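Local coordinates for heat-shock protein cognate (HSC) co-chaperone sgt12 (Aspergillus fumigatus, PDB 3SZ7), which acts as a co-chaperone that binds tail-anchored proteins bound for the endoplasmic reticulum and directs them to the GET pathway, engaging Hsc-family chaperones through this TPR domain, at residues M117-G120 and L121-T124. Residues are numbered along the deposited sequence; the frame is centred on the assembly and turned at random.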
loop_
_atom_site.group_PDB
_atom_site.type_symbol
_atom_site.label_atom_id
_atom_site.label_comp_id
_atom_site.label_asym_id
_atom_site.label_seq_id
_atom_site.Cartn_x
_atom_site.Cartn_y
_atom_site.Cartn_z
ATOM N N MET A 117 4.473 6.141 6.228
ATOM C CA MET A 117 3.237 5.789 6.919
ATOM C C MET A 117 2.531 7.028 7.435
ATOM O O MET A 117 1.312 7.149 7.327
ATOM C CB MET A 117 3.521 4.848 8.088
ATOM C CG MET A 117 4.105 3.517 7.678
ATOM S SD MET A 117 4.610 2.614 9.151
ATOM C CE MET A 117 5.676 1.370 8.415
ATOM N N LYS A 118 3.301 7.945 8.008
ATOM C CA LYS A 118 2.718 9.160 8.573
ATOM C C LYS A 118 2.077 10.012 7.489
ATOM O O LYS A 118 0.937 10.462 7.635
ATOM C CB LYS A 118 3.757 9.970 9.356
ATOM C CG LYS A 118 4.114 9.353 10.711
ATOM C CD LYS A 118 4.887 10.327 11.589
ATOM C CE LYS A 118 6.134 10.822 10.890
ATOM N NZ LYS A 118 6.971 9.697 10.396
ATOM N N ARG A 119 2.810 10.223 6.398
ATOM C CA ARG A 119 2.287 10.983 5.269
ATOM C C ARG A 119 1.131 10.245 4.608
ATOM O O ARG A 119 0.149 10.860 4.199
ATOM C CB ARG A 119 3.392 11.262 4.250
ATOM C CG ARG A 119 4.497 12.153 4.798
ATOM C CD ARG A 119 3.938 13.502 5.217
ATOM N NE ARG A 119 3.637 14.332 4.055
ATOM C CZ ARG A 119 4.428 15.303 3.613
ATOM N NH1 ARG A 119 5.560 15.579 4.248
ATOM N NH2 ARG A 119 4.085 16.004 2.543
ATOM N N GLY A 120 1.245 8.922 4.523
ATOM C CA GLY A 120 0.172 8.103 3.986
ATOM C C GLY A 120 -1.113 8.266 4.779
ATOM O O GLY A 120 -2.196 8.432 4.206
ATOM N N LEU A 121 -1.003 8.220 6.103
ATOM C CA LEU A 121 -2.181 8.359 6.956
ATOM C C LEU A 121 -2.760 9.765 6.849
ATOM O O LEU A 121 -3.977 9.946 6.764
ATOM C CB LEU A 121 -1.836 8.030 8.412
ATOM C CG LEU A 121 -2.994 8.113 9.415
ATOM C CD1 LEU A 121 -4.137 7.199 8.983
ATOM C CD2 LEU A 121 -2.532 7.763 10.831
ATOM N N GLU A 122 -1.885 10.763 6.837
ATOM C CA GLU A 122 -2.328 12.146 6.733
ATOM C C GLU A 122 -3.096 12.366 5.431
ATOM O O GLU A 122 -4.183 12.951 5.423
ATOM C CB GLU A 122 -1.133 13.101 6.778
ATOM C CG GLU A 122 -1.519 14.544 6.482
ATOM C CD GLU A 122 -0.321 15.459 6.293
ATOM O OE1 GLU A 122 0.749 15.182 6.873
ATOM O OE2 GLU A 122 -0.458 16.459 5.558
ATOM N N THR A 123 -2.519 11.901 4.329
ATOM C CA THR A 123 -3.129 12.075 3.013
ATOM C C THR A 123 -4.455 11.322 2.894
ATOM O O THR A 123 -5.417 11.843 2.327
ATOM C CB THR A 123 -2.164 11.643 1.896
ATOM O OG1 THR A 123 -1.057 12.550 1.861
ATOM C CG2 THR A 123 -2.859 11.658 0.546
ATOM N N THR A 124 -4.506 10.108 3.439
ATOM C CA THR A 124 -5.742 9.327 3.449
ATOM C C THR A 124 -6.839 10.020 4.263
ATOM O O THR A 124 -7.990 10.116 3.827
ATOM C CB THR A 124 -5.499 7.919 4.018
ATOM O OG1 THR A 124 -4.492 7.265 3.238
ATOM C CG2 THR A 124 -6.783 7.091 3.973
#
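M117 O accepts the backbone N-H of L121 at 2.8 Å, one of four successive i to i+4 bonds that carry helix 115-133 across this turn. Both side chains are apolar and reach I106 of helix 95-109, as suits the face turned to the repeats. K118, on the exposed face, takes the N-H of E122 on its carbonyl, while its long chain carries NZ back to G113 O in the preceding loop. R119, whose charge suits the same exposed face, accepts T123 N at 2.9 Å on its carbonyl. Its side chain lies beside E122, but OE1 of E122 stands 4.1 Å from R119 NE and well out of the guanidinium plane, so probably only their charges attract; E122 OE2 forms its salt bridge with R126. G120, lacking a side chain, presents just its backbone: its O is gripped by T124 N at 3.0 Å and T124 OG1 at 2.8 Å, from opposite faces of the carbonyl plane. Lying anti to its own carbonyl carbon (chi1 -58°), that hydroxyl leans back along the helix, which satisfies a polar atom on a buried residue packed against F90 and Y102. Such threonine-to-backbone bonding is characteristic of α-helices, here the C-terminal capping helix of a TPR domain, packed on helices 79-91 and 95-109.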